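Local coordinates for protein BRIC1 (Synthetic construct, PDB 6FF6) that is a computationally designed repeat protein with a novel, corrugated, all-helical architecture, at residues A[54-65]-A[80-91]. Numbering follows the deposited sequence.
Sequences LNAIFRAAHSIK and VELMENMLDFAR
Phe58 and Arg91 meet as flat groups: the guanidinium lies over one face of the phenyl ring in a cation-pi stack, with Arg91 CZ 3.9 Å from the Phe58 ring centroid and the planes 15° apart. The Arg91 chain leaves its backbone with CG between N and the carbonyl carbon (chi1 76°) and then runs extended to NE, which carries the flat group across to helix 51-71. Hydrogen bonds at the edge of the guanidinium probably hold its rotation. NH2 of Arg91 donates to OD1 of Asn55 at 2.9 Å, the oxygen lying near the guanidinium plane although the donor stands above the amide plane, while NE and NH1 both turn back to OD1 of Asp88, one helical turn earlier. That carboxylate oxygen also pairs with Arg92, so two arginines probably balance its charge. Phe58 is a knob in a hole formed by Glu84, Leu87, Asp88 and Arg91; Leu87 CB lies at the ring edge, and Phe58 CE1 touches CG of Glu84 at 3.6 Å. Beyond CG, Glu84 extends toward Lys65, whose NZ makes a long salt bridge of 3.7 Å to Glu84 OE1. On the buried side, Ile57 CG2 rests against both methyls of Leu87, and Leu54 CD2 meets Ala90 CB at 3.9 Å. Segments 54-65 and 80-91 run antiparallel, their axes at 153° and 9.5 Å apart at closest approach, as neighbours in a helical bundle whose sequence resembles an Hpt domain. Helix 23-42 packs on Ile57, helix 99-121 on Val80 and Met83, and Val140 and Ala156 of the second subunit on the outer side of helix 74-92, at Leu82, Met86 and Phe89.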
# COMPACT_ATOMS: atom_id res chain seq x y z
N LEU A 54 32.88 6.30 -5.06
CA LEU A 54 32.21 5.36 -4.16
C LEU A 54 31.37 6.09 -3.15
O LEU A 54 30.24 5.69 -2.89
CB LEU A 54 33.19 4.40 -3.48
CG LEU A 54 33.86 3.41 -4.43
CD1 LEU A 54 35.15 2.88 -3.86
CD2 LEU A 54 32.93 2.29 -4.83
N ASN A 55 31.90 7.20 -2.63
CA ASN A 55 31.22 8.08 -1.69
C ASN A 55 30.04 8.75 -2.32
O ASN A 55 29.01 8.86 -1.65
CB ASN A 55 32.17 9.11 -1.11
CG ASN A 55 32.88 8.61 0.11
OD1 ASN A 55 32.54 7.57 0.71
ND2 ASN A 55 33.89 9.34 0.53
N ALA A 56 30.15 9.14 -3.60
CA ALA A 56 29.05 9.74 -4.38
C ALA A 56 27.91 8.75 -4.53
O ALA A 56 26.76 9.12 -4.28
CB ALA A 56 29.55 10.19 -5.75
N ILE A 57 28.21 7.50 -4.89
CA ILE A 57 27.19 6.46 -5.05
C ILE A 57 26.53 6.18 -3.70
O ILE A 57 25.32 6.03 -3.61
CB ILE A 57 27.81 5.19 -5.68
CG1 ILE A 57 28.35 5.48 -7.07
CG2 ILE A 57 26.77 4.10 -5.76
CD1 ILE A 57 29.47 4.59 -7.51
N PHE A 58 27.34 6.16 -2.65
CA PHE A 58 26.86 5.95 -1.31
C PHE A 58 25.91 7.07 -0.87
O PHE A 58 24.86 6.79 -0.34
CB PHE A 58 28.04 5.83 -0.34
CG PHE A 58 27.59 5.55 1.06
CD1 PHE A 58 27.24 4.26 1.46
CD2 PHE A 58 27.47 6.59 1.98
CE1 PHE A 58 26.77 4.02 2.75
CE2 PHE A 58 27.00 6.33 3.28
CZ PHE A 58 26.64 5.06 3.65
N ARG A 59 26.29 8.34 -1.10
CA ARG A 59 25.48 9.51 -0.75
C ARG A 59 24.13 9.50 -1.42
O ARG A 59 23.12 9.80 -0.78
CB ARG A 59 26.19 10.80 -1.15
CG ARG A 59 27.26 11.24 -0.19
CD ARG A 59 28.28 12.03 -0.96
NE ARG A 59 29.51 12.16 -0.19
CZ ARG A 59 30.24 13.27 -0.15
NH1 ARG A 59 29.89 14.33 -0.87
NH2 ARG A 59 31.33 13.32 0.60
N ALA A 60 24.11 9.16 -2.72
CA ALA A 60 22.88 9.09 -3.49
C ALA A 60 22.00 7.97 -2.95
O ALA A 60 20.81 8.17 -2.77
CB ALA A 60 23.19 8.86 -4.96
N ALA A 61 22.59 6.81 -2.63
CA ALA A 61 21.84 5.67 -2.06
C ALA A 61 21.30 6.02 -0.67
O ALA A 61 20.15 5.77 -0.38
CB ALA A 61 22.73 4.43 -1.98
N HIS A 62 22.10 6.69 0.16
CA HIS A 62 21.66 7.09 1.48
C HIS A 62 20.47 8.05 1.40
O HIS A 62 19.49 7.87 2.16
CB HIS A 62 22.83 7.72 2.23
CG HIS A 62 22.53 7.98 3.67
ND1 HIS A 62 21.82 9.10 4.07
CD2 HIS A 62 22.87 7.26 4.76
CE1 HIS A 62 21.75 9.03 5.39
NE2 HIS A 62 22.36 7.93 5.85
N SER A 63 20.53 9.05 0.48
CA SER A 63 19.43 9.99 0.29
C SER A 63 18.12 9.28 -0.10
O SER A 63 17.07 9.56 0.49
CB SER A 63 19.79 11.05 -0.75
OG SER A 63 20.86 11.85 -0.27
N ILE A 64 18.19 8.34 -1.05
CA ILE A 64 17.04 7.57 -1.47
C ILE A 64 16.46 6.73 -0.30
O ILE A 64 15.23 6.67 -0.16
CB ILE A 64 17.37 6.72 -2.71
CG1 ILE A 64 17.62 7.63 -3.93
CG2 ILE A 64 16.27 5.69 -2.99
CD1 ILE A 64 18.32 7.00 -5.05
N LYS A 65 17.33 6.11 0.53
CA LYS A 65 16.94 5.32 1.70
C LYS A 65 16.05 6.14 2.64
O LYS A 65 15.03 5.63 3.10
CB LYS A 65 18.19 4.85 2.46
CG LYS A 65 17.92 3.93 3.64
CD LYS A 65 18.48 4.49 4.95
CE LYS A 65 19.98 4.44 5.09
NZ LYS A 65 20.41 4.42 6.52
N VAL A 80 17.83 -0.59 -1.31
CA VAL A 80 18.81 0.44 -0.99
C VAL A 80 19.76 -0.05 0.09
O VAL A 80 20.97 0.12 -0.06
CB VAL A 80 18.14 1.78 -0.60
CG1 VAL A 80 19.17 2.82 -0.24
CG2 VAL A 80 17.26 2.30 -1.72
N GLU A 81 19.23 -0.69 1.17
CA GLU A 81 20.04 -1.25 2.27
C GLU A 81 21.10 -2.18 1.69
O GLU A 81 22.25 -2.16 2.10
CB GLU A 81 19.19 -2.07 3.26
CG GLU A 81 18.26 -1.30 4.18
CD GLU A 81 17.43 -2.19 5.11
OE1 GLU A 81 18.02 -3.11 5.71
OE2 GLU A 81 16.20 -1.96 5.24
N LEU A 82 20.70 -2.99 0.72
CA LEU A 82 21.55 -3.97 0.08
C LEU A 82 22.65 -3.33 -0.68
O LEU A 82 23.79 -3.71 -0.49
CB LEU A 82 20.71 -4.89 -0.80
CG LEU A 82 21.27 -6.24 -1.18
CD1 LEU A 82 21.49 -7.12 0.03
CD2 LEU A 82 20.30 -6.93 -2.06
N MET A 83 22.36 -2.29 -1.48
CA MET A 83 23.42 -1.59 -2.17
C MET A 83 24.34 -0.86 -1.16
O MET A 83 25.56 -0.96 -1.24
CB MET A 83 22.90 -0.63 -3.24
CG MET A 83 24.05 0.05 -3.99
SD MET A 83 23.80 0.16 -5.74
CE MET A 83 25.33 0.64 -6.22
N GLU A 84 23.74 -0.18 -0.20
CA GLU A 84 24.44 0.55 0.85
C GLU A 84 25.48 -0.29 1.47
O GLU A 84 26.62 0.13 1.50
CB GLU A 84 23.45 1.02 1.92
CG GLU A 84 23.52 2.52 2.16
CD GLU A 84 22.86 3.00 3.43
OE1 GLU A 84 22.22 2.19 4.14
OE2 GLU A 84 22.99 4.21 3.73
N ASN A 85 25.11 -1.51 1.92
CA ASN A 85 25.99 -2.49 2.55
C ASN A 85 27.20 -2.85 1.69
O ASN A 85 28.33 -2.80 2.17
CB ASN A 85 25.20 -3.75 2.99
CG ASN A 85 24.29 -3.50 4.16
OD1 ASN A 85 24.45 -2.53 4.91
ND2 ASN A 85 23.31 -4.38 4.34
N MET A 86 26.95 -3.17 0.41
CA MET A 86 27.98 -3.51 -0.57
C MET A 86 28.95 -2.33 -0.77
O MET A 86 30.16 -2.52 -0.76
CB MET A 86 27.32 -3.86 -1.91
CG MET A 86 26.31 -4.97 -1.84
SD MET A 86 26.94 -6.53 -2.41
CE MET A 86 26.94 -6.24 -4.21
N LEU A 87 28.39 -1.10 -0.91
CA LEU A 87 29.11 0.15 -1.09
C LEU A 87 29.92 0.48 0.12
O LEU A 87 30.99 1.05 -0.04
CB LEU A 87 28.17 1.33 -1.32
CG LEU A 87 27.48 1.39 -2.65
CD1 LEU A 87 26.30 2.36 -2.59
CD2 LEU A 87 28.47 1.69 -3.75
N ASP A 88 29.41 0.18 1.33
CA ASP A 88 30.13 0.46 2.56
C ASP A 88 31.38 -0.40 2.60
O ASP A 88 32.43 0.10 3.00
CB ASP A 88 29.25 0.24 3.80
CG ASP A 88 28.96 1.48 4.64
OD1 ASP A 88 29.82 2.40 4.68
OD2 ASP A 88 27.87 1.53 5.28
N PHE A 89 31.31 -1.67 2.11
CA PHE A 89 32.49 -2.53 2.02
C PHE A 89 33.43 -1.97 0.93
O PHE A 89 34.64 -1.94 1.10
CB PHE A 89 32.14 -3.98 1.66
CG PHE A 89 31.04 -4.72 2.40
CD1 PHE A 89 30.95 -4.64 3.79
CD2 PHE A 89 30.14 -5.54 1.72
CE1 PHE A 89 29.92 -5.31 4.47
CE2 PHE A 89 29.12 -6.21 2.40
CZ PHE A 89 29.02 -6.10 3.77
N ALA A 90 32.86 -1.55 -0.21
CA ALA A 90 33.65 -1.05 -1.32
C ALA A 90 34.43 0.21 -0.95
O ALA A 90 35.65 0.23 -1.13
CB ALA A 90 32.78 -0.80 -2.53
N ARG A 91 33.74 1.22 -0.38
CA ARG A 91 34.35 2.50 -0.02
C ARG A 91 35.31 2.38 1.15
O ARG A 91 36.27 3.14 1.22
CB ARG A 91 33.30 3.61 0.20
CG ARG A 91 32.53 3.54 1.51
CD ARG A 91 31.43 4.56 1.55
NE ARG A 91 30.78 4.61 2.86
CZ ARG A 91 30.81 5.67 3.67
NH1 ARG A 91 30.18 5.63 4.83
NH2 ARG A 91 31.47 6.76 3.32